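PDB 3RH9: succinate-semialdehyde dehydrogenase (NAD(P)(+)) from Marinobacter aquaeolei, which probably oxidises succinate semialdehyde to succinate, using NAD+ or NADP+ as the electron acceptor, as a member of the aldehyde dehydrogenase family. Local coordinates for residues 7-12 with 189-194; 14-19 with 206-211; 49-54 with 219-224. All blocks are in the same frame, centred on the assembly; numbering follows the deposited sequence.

From the N terminus the chain supplies, in order, the arm 7-12, strand 14-16 and helix 48-61; about 165 to 190 residues later their partners follow in the same order. Contact 1 closes the first long loop on helix 188-197, contact 2 the second on strand 207-209, and contact 3 the third on helix 214-223. Because the segments alternate, all three loops cross and none lies within another. Together they fasten the N-terminal region to the edge of the Rossmann-like sheet and to helices around it. Contacts 1 and 2 touch through F194 and V207, contacts 2 and 3 through V210 and A54, while contacts 1 and 3 stay about 9 Å apart at their nearest atoms.

Contact 1 of 3, residues 7-12 with 189-194; sequences PLLENL and TMIAFF
I191 and A192 meet L8, L9 and L12 from a helix in which F193 N donates to T189 O at 2.9 Å, and F194 N to M190 O likewise. The side chains facing the N-terminal arm, I191 and A192, are aliphatic, with I191 at the centre. The arm comes nearest at L8, whose CB points at the helix and lies 3.9 Å from A192 CB; L8 CD1 touches the same methyl at 4.1 Å, and the small alanine lets the two backbones come close. On I191 the two branches divide the work. CG2, set anti to the backbone N by a chi1 of -66°, meets L9 CD2 at 3.5 Å, and the carbonyl of N11 borders it too. The extended CG1 arm, with chi2 at 176°, carries CD1 to the fork of L12, 3.7 Å from both CD1 and CD2 of that residue. L9 and L12 each run at about a right angle to I191, so methyls touch without side chains lying alongside one another. The CB of L12 starts out away from the helix, yet its methyls come back to it. The CB of E10 is also directed away from the helix, and this residue is exposed. L8 and L9 also rest on helix 88-99, through I91 and I94, and that helix is linked to helix 188-197 by the hydrogen bond between T189 OG1 and E98 OE2. The arm thus covers a junction of two helices just before it enters strand 14-16; helix 188-197 itself lies beside edge strand 207-209 of the Rossmann-like domain. The contact depends on aliphatic packing, probably hydrophobic in origin, with no directed polar bond between the two segments.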
# COMPACT_ATOMS: atom_id res chain seq x y z
N PRO A 7 -28.85 -4.01 -27.79
CA PRO A 7 -29.68 -3.41 -26.74
C PRO A 7 -28.85 -2.94 -25.54
O PRO A 7 -29.19 -1.92 -24.93
CB PRO A 7 -30.61 -4.57 -26.34
CG PRO A 7 -29.97 -5.81 -26.93
CD PRO A 7 -29.33 -5.34 -28.18
N LEU A 8 -27.77 -3.65 -25.22
CA LEU A 8 -26.88 -3.23 -24.14
C LEU A 8 -26.11 -1.95 -24.47
O LEU A 8 -25.47 -1.36 -23.59
CB LEU A 8 -25.89 -4.34 -23.78
CG LEU A 8 -26.48 -5.66 -23.30
CD1 LEU A 8 -25.36 -6.59 -22.83
CD2 LEU A 8 -27.49 -5.44 -22.20
N LEU A 9 -26.16 -1.53 -25.74
CA LEU A 9 -25.42 -0.35 -26.18
C LEU A 9 -26.31 0.76 -26.73
O LEU A 9 -25.87 1.53 -27.57
CB LEU A 9 -24.39 -0.73 -27.24
CG LEU A 9 -23.25 -1.62 -26.72
CD1 LEU A 9 -22.39 -2.18 -27.84
CD2 LEU A 9 -22.42 -0.81 -25.76
N GLU A 10 -27.55 0.84 -26.25
CA GLU A 10 -28.48 1.91 -26.65
C GLU A 10 -28.06 3.27 -26.12
O GLU A 10 -28.57 4.30 -26.54
CB GLU A 10 -29.88 1.61 -26.16
CG GLU A 10 -30.70 0.69 -27.05
CD GLU A 10 -31.99 0.26 -26.38
OE1 GLU A 10 -31.91 -0.40 -25.32
OE2 GLU A 10 -33.07 0.60 -26.90
N ASN A 11 -27.13 3.25 -25.17
CA ASN A 11 -26.57 4.48 -24.66
C ASN A 11 -25.07 4.46 -24.81
O ASN A 11 -24.37 3.77 -24.07
CB ASN A 11 -26.97 4.68 -23.21
CG ASN A 11 -28.45 4.94 -23.06
OD1 ASN A 11 -28.93 6.03 -23.38
ND2 ASN A 11 -29.18 3.93 -22.60
N LEU A 12 -24.60 5.19 -25.80
CA LEU A 12 -23.19 5.22 -26.12
C LEU A 12 -22.65 6.55 -25.61
O LEU A 12 -22.46 7.49 -26.36
CB LEU A 12 -23.00 5.09 -27.63
CG LEU A 12 -21.88 4.15 -28.09
CD1 LEU A 12 -20.52 4.73 -27.69
CD2 LEU A 12 -22.04 2.74 -27.52
N THR A 189 -17.51 -2.86 -23.83
CA THR A 189 -17.83 -3.89 -22.87
C THR A 189 -18.23 -3.14 -21.62
O THR A 189 -19.15 -3.54 -20.91
CB THR A 189 -16.65 -4.84 -22.61
OG1 THR A 189 -16.42 -5.60 -23.79
CG2 THR A 189 -16.95 -5.80 -21.50
N MSE A 190 -17.55 -2.03 -21.38
CA MSE A 190 -17.81 -1.23 -20.19
C MSE A 190 -19.21 -0.63 -20.28
O MSE A 190 -19.99 -0.66 -19.32
CB MSE A 190 -16.76 -0.13 -20.02
CG MSE A 190 -16.73 0.44 -18.61
SE MSE A 190 -16.37 -1.01 -17.33
CE MSE A 190 -17.38 -0.36 -15.83
N ILE A 191 -19.52 -0.08 -21.44
CA ILE A 191 -20.84 0.50 -21.63
C ILE A 191 -21.91 -0.57 -21.39
O ILE A 191 -22.90 -0.31 -20.70
CB ILE A 191 -20.97 1.17 -23.01
CG1 ILE A 191 -20.03 2.37 -23.07
CG2 ILE A 191 -22.39 1.63 -23.23
CD1 ILE A 191 -20.02 3.05 -24.39
N ALA A 192 -21.70 -1.76 -21.93
CA ALA A 192 -22.64 -2.87 -21.77
C ALA A 192 -22.85 -3.22 -20.30
O ALA A 192 -23.98 -3.39 -19.84
CB ALA A 192 -22.17 -4.09 -22.54
N PHE A 193 -21.74 -3.32 -19.57
CA PHE A 193 -21.76 -3.52 -18.13
C PHE A 193 -22.60 -2.44 -17.41
O PHE A 193 -23.45 -2.75 -16.58
CB PHE A 193 -20.33 -3.55 -17.60
CG PHE A 193 -20.23 -3.98 -16.18
CD1 PHE A 193 -21.07 -4.97 -15.68
CD2 PHE A 193 -19.30 -3.41 -15.33
CE1 PHE A 193 -20.97 -5.37 -14.36
CE2 PHE A 193 -19.19 -3.81 -14.01
CZ PHE A 193 -20.02 -4.79 -13.51
N PHE A 194 -22.37 -1.17 -17.74
CA PHE A 194 -23.13 -0.10 -17.11
C PHE A 194 -24.59 -0.18 -17.50
O PHE A 194 -25.46 0.07 -16.68
CB PHE A 194 -22.54 1.27 -17.42
CG PHE A 194 -21.58 1.74 -16.38
CD1 PHE A 194 -21.99 2.56 -15.36
CD2 PHE A 194 -20.27 1.31 -16.39
CE1 PHE A 194 -21.11 2.99 -14.38
CE2 PHE A 194 -19.39 1.73 -15.41
CZ PHE A 194 -19.81 2.57 -14.40

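Contact 2 of 3, residues 14-19 with 206-211; sequences GYIGGR and MVNLVM
Y15 and L209 form an antiparallel hydrogen-bonded pair, joined by two backbone bonds. L209 N donates to Y15 O at 2.8 Å, and Y15 N returns a bond of 3.1 Å to L209 O. N208 CA also lies close to Y15 O. It is a single bridge; the short strands run at 146° to each other. Beyond it the chain of 14-19 folds back through a type I' turn from I16 to R19, with G17 and G18 at its corner; I16 N to R19 O at 2.8 Å and R19 N to I16 O close this hairpin. Side chains fill in around the bridge. Y15 CB packs on L209 CB at 3.8 Å, and with CG anti to the backbone N (chi1 -169°) the ring swings along the neighbouring strand, bringing V207 O to its edge in plane, 3.6 Å from CD1. V207 CG2, off the ring plane, lies 4.2 Å from Y15 CE1. The phenol OH is hydrogen-bonded to D198, which ties the far end of the ring to the chain just beyond helix 188-197. W20 meets this ring edge-to-face, and F194 meets it with planes at about 50°. Strand 207-209 is the edge of the sheet of the Rossmann-like domain: N208 and V210 bond through their backbones to I180 of strand 178-181, and L209 turns its own to Y15. V207 and L209 pack on helix 188-197, whereas N208 and V210 lie against helix 48-61. The N-terminal hairpin is attached to the edge strand by this one bridge, with I16 on A53 of helix 48-61 and Y15 on F194 of helix 188-197.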
# COMPACT_ATOMS: atom_id res chain seq x y z
N GLY A 14 -21.29 8.52 -21.47
CA GLY A 14 -20.88 8.30 -20.10
C GLY A 14 -22.03 7.98 -19.17
O GLY A 14 -23.19 7.87 -19.59
N TYR A 15 -21.71 7.83 -17.90
CA TYR A 15 -22.73 7.52 -16.91
C TYR A 15 -22.39 8.22 -15.63
O TYR A 15 -21.53 7.77 -14.87
CB TYR A 15 -22.79 6.02 -16.67
CG TYR A 15 -23.99 5.58 -15.86
CD1 TYR A 15 -23.96 5.56 -14.47
CD2 TYR A 15 -25.16 5.19 -16.49
CE1 TYR A 15 -25.05 5.15 -13.73
CE2 TYR A 15 -26.27 4.78 -15.76
CZ TYR A 15 -26.21 4.76 -14.39
OH TYR A 15 -27.31 4.33 -13.68
N ILE A 16 -23.07 9.33 -15.38
CA ILE A 16 -22.80 10.14 -14.21
C ILE A 16 -24.05 10.30 -13.38
O ILE A 16 -25.08 10.76 -13.89
CB ILE A 16 -22.31 11.51 -14.63
CG1 ILE A 16 -20.94 11.40 -15.28
CG2 ILE A 16 -22.29 12.45 -13.45
CD1 ILE A 16 -20.43 12.71 -15.86
N GLY A 17 -23.96 9.91 -12.11
CA GLY A 17 -25.00 10.17 -11.14
C GLY A 17 -26.36 9.59 -11.49
O GLY A 17 -27.39 10.14 -11.13
N GLY A 18 -26.34 8.47 -12.21
CA GLY A 18 -27.56 7.75 -12.53
C GLY A 18 -27.96 7.98 -13.97
O GLY A 18 -28.78 7.24 -14.52
N ARG A 19 -27.39 9.01 -14.58
CA ARG A 19 -27.79 9.44 -15.90
C ARG A 19 -26.76 9.04 -16.94
O ARG A 19 -25.55 9.09 -16.68
CB ARG A 19 -27.93 10.96 -15.96
CG ARG A 19 -28.86 11.54 -14.94
CD ARG A 19 -29.06 13.03 -15.17
NE ARG A 19 -30.06 13.53 -14.25
CZ ARG A 19 -29.84 13.73 -12.95
NH1 ARG A 19 -28.63 13.49 -12.44
NH2 ARG A 19 -30.82 14.17 -12.16
N MSE A 206 -23.14 5.67 -7.15
CA MSE A 206 -22.28 4.58 -6.69
C MSE A 206 -21.31 4.11 -7.77
O MSE A 206 -20.16 3.74 -7.48
CB MSE A 206 -23.08 3.39 -6.19
CG MSE A 206 -23.56 3.54 -4.78
SE MSE A 206 -22.14 3.64 -3.40
CE MSE A 206 -21.03 2.14 -3.99
N VAL A 207 -21.77 4.12 -9.01
CA VAL A 207 -20.91 3.81 -10.14
C VAL A 207 -21.03 4.92 -11.17
O VAL A 207 -22.10 5.50 -11.34
CB VAL A 207 -21.27 2.48 -10.77
CG1 VAL A 207 -21.24 1.38 -9.73
CG2 VAL A 207 -22.63 2.56 -11.39
N ASN A 208 -19.92 5.23 -11.83
CA ASN A 208 -19.85 6.30 -12.82
C ASN A 208 -18.83 5.93 -13.90
O ASN A 208 -17.78 5.37 -13.60
CB ASN A 208 -19.45 7.63 -12.18
CG ASN A 208 -20.29 7.97 -10.98
OD1 ASN A 208 -19.98 7.58 -9.85
ND2 ASN A 208 -21.36 8.71 -11.20
N LEU A 209 -19.17 6.25 -15.15
CA LEU A 209 -18.35 5.88 -16.29
C LEU A 209 -17.85 7.12 -17.04
O LEU A 209 -18.62 7.98 -17.43
CB LEU A 209 -19.16 4.97 -17.22
CG LEU A 209 -18.53 4.54 -18.56
CD1 LEU A 209 -17.10 4.04 -18.38
CD2 LEU A 209 -19.42 3.49 -19.26
N VAL A 210 -16.54 7.22 -17.20
CA VAL A 210 -15.94 8.28 -17.98
C VAL A 210 -15.07 7.66 -19.07
O VAL A 210 -14.47 6.61 -18.87
CB VAL A 210 -15.13 9.20 -17.10
CG1 VAL A 210 -16.05 9.97 -16.17
CG2 VAL A 210 -14.14 8.39 -16.31
N MSE A 211 -15.03 8.30 -20.24
CA MSE A 211 -14.25 7.79 -21.36
C MSE A 211 -13.69 8.92 -22.17
O MSE A 211 -14.25 10.01 -22.18
CB MSE A 211 -15.10 6.96 -22.27
CG MSE A 211 -16.20 6.28 -21.52
SE MSE A 211 -17.21 5.06 -22.62
CE MSE A 211 -16.53 3.42 -21.84

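Contact 3 of 3, residues 49-54 with 219-224; sequences EDVVAA and KVLCEH
V51 and V220 lead a helix-helix packing beside the Rossmann-like sheet of the aldehyde dehydrogenase fold, where helix 48-61 of the N-terminal region lies against helix 214-223, the helix following edge strand 207-209. The axes of the two short segments pass 9.7 Å apart, running roughly the same way and crossing at -43°. The contact across them is made by apolar groups. V51 and V220 both point at the opposing helix and slide past each other in opposite directions: V51 CG1, anti to its N at a chi1 of -174°, settles 3.7 Å from V220 CB and equally near V220 CG1. The same methyl reaches L221 CD1 at 3.9 Å, bridging two successive residues. One step along, V52 crosses V220 at about a right angle, its CG2 3.8 Å from V220 CG1, so V220 CG1 meets methyls of both V51 and V52. The charged groups take no part between the helices. K219 and E223, one turn apart on the exposed side of 219-223, form a salt bridge, NZ to OE2, at 3.4 Å. D50, which does not touch helix 214-223, bonds to S23 OG through OD1. A54 touches V210, joining helix 48-61 to the sheet. At the end of helix 214-223, H224 leaves helical geometry while its N still donates to V220 O. Its CB is directed toward the other helix, and its ring approaches V52 obliquely, with CE1 4.4 Å from V52 CG1.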
# COMPACT_ATOMS: atom_id res chain seq x y z
N GLU A 49 -14.66 18.68 -17.17
CA GLU A 49 -15.89 18.88 -16.39
C GLU A 49 -16.78 17.64 -16.21
O GLU A 49 -17.41 17.49 -15.16
CB GLU A 49 -16.72 20.05 -16.95
CG GLU A 49 -16.52 20.31 -18.42
CD GLU A 49 -15.18 20.99 -18.73
OE1 GLU A 49 -14.63 21.68 -17.83
OE2 GLU A 49 -14.68 20.84 -19.88
N ASP A 50 -16.84 16.77 -17.21
CA ASP A 50 -17.57 15.51 -17.08
C ASP A 50 -16.93 14.62 -16.02
O ASP A 50 -17.63 13.95 -15.24
CB ASP A 50 -17.60 14.74 -18.40
CG ASP A 50 -18.73 15.18 -19.31
OD1 ASP A 50 -19.42 16.17 -18.99
OD2 ASP A 50 -18.93 14.51 -20.35
N VAL A 51 -15.60 14.57 -16.03
CA VAL A 51 -14.88 13.73 -15.08
C VAL A 51 -15.02 14.31 -13.66
O VAL A 51 -15.14 13.56 -12.70
CB VAL A 51 -13.39 13.56 -15.46
CG1 VAL A 51 -12.73 12.59 -14.55
CG2 VAL A 51 -13.27 13.06 -16.88
N VAL A 52 -15.04 15.63 -13.54
CA VAL A 52 -15.28 16.29 -12.26
C VAL A 52 -16.72 16.06 -11.76
O VAL A 52 -16.96 15.89 -10.56
CB VAL A 52 -14.98 17.79 -12.32
CG1 VAL A 52 -15.30 18.46 -11.00
CG2 VAL A 52 -13.53 18.03 -12.70
N ALA A 53 -17.67 16.04 -12.69
CA ALA A 53 -19.06 15.71 -12.35
C ALA A 53 -19.15 14.29 -11.81
O ALA A 53 -19.80 14.04 -10.79
CB ALA A 53 -19.97 15.87 -13.56
N ALA A 54 -18.50 13.36 -12.51
CA ALA A 54 -18.43 11.98 -12.07
C ALA A 54 -18.05 11.90 -10.60
O ALA A 54 -18.68 11.16 -9.83
CB ALA A 54 -17.41 11.21 -12.91
N LYS A 219 -5.88 13.11 -15.34
CA LYS A 219 -5.43 14.27 -14.62
C LYS A 219 -6.39 14.69 -13.51
O LYS A 219 -5.96 15.10 -12.44
CB LYS A 219 -5.17 15.43 -15.58
CG LYS A 219 -4.83 16.74 -14.89
CD LYS A 219 -4.20 17.72 -15.86
CE LYS A 219 -4.10 19.12 -15.26
NZ LYS A 219 -5.44 19.70 -14.97
N VAL A 220 -7.69 14.59 -13.76
CA VAL A 220 -8.70 14.93 -12.76
C VAL A 220 -8.64 13.97 -11.57
O VAL A 220 -8.61 14.39 -10.41
CB VAL A 220 -10.11 14.92 -13.38
CG1 VAL A 220 -11.19 15.12 -12.32
CG2 VAL A 220 -10.19 15.98 -14.46
N LEU A 221 -8.61 12.67 -11.88
CA LEU A 221 -8.51 11.59 -10.89
C LEU A 221 -7.26 11.67 -9.98
O LEU A 221 -7.33 11.33 -8.79
CB LEU A 221 -8.61 10.22 -11.60
CG LEU A 221 -10.00 9.58 -11.72
CD1 LEU A 221 -11.11 10.60 -11.62
CD2 LEU A 221 -10.17 8.73 -12.98
N CYS A 222 -6.12 12.11 -10.52
CA CYS A 222 -4.91 12.34 -9.72
C CYS A 222 -5.01 13.58 -8.84
O CYS A 222 -4.54 13.58 -7.72
CB CYS A 222 -3.68 12.46 -10.61
SG CYS A 222 -3.18 10.91 -11.38
N GLU A 223 -5.60 14.65 -9.38
CA GLU A 223 -5.56 15.94 -8.72
C GLU A 223 -6.67 16.11 -7.72
O GLU A 223 -6.55 16.88 -6.78
CB GLU A 223 -5.65 17.07 -9.74
CG GLU A 223 -4.40 17.24 -10.56
CD GLU A 223 -4.50 18.40 -11.55
OE1 GLU A 223 -5.54 19.11 -11.56
OE2 GLU A 223 -3.55 18.59 -12.34
N HIS A 224 -7.77 15.41 -7.92
CA HIS A 224 -8.94 15.69 -7.11
C HIS A 224 -8.77 15.21 -5.68
O HIS A 224 -8.35 14.09 -5.45
CB HIS A 224 -10.21 15.11 -7.73
CG HIS A 224 -11.45 15.82 -7.28
ND1 HIS A 224 -12.10 16.75 -8.06
CD2 HIS A 224 -12.12 15.78 -6.11
CE1 HIS A 224 -13.14 17.23 -7.40
NE2 HIS A 224 -13.17 16.66 -6.21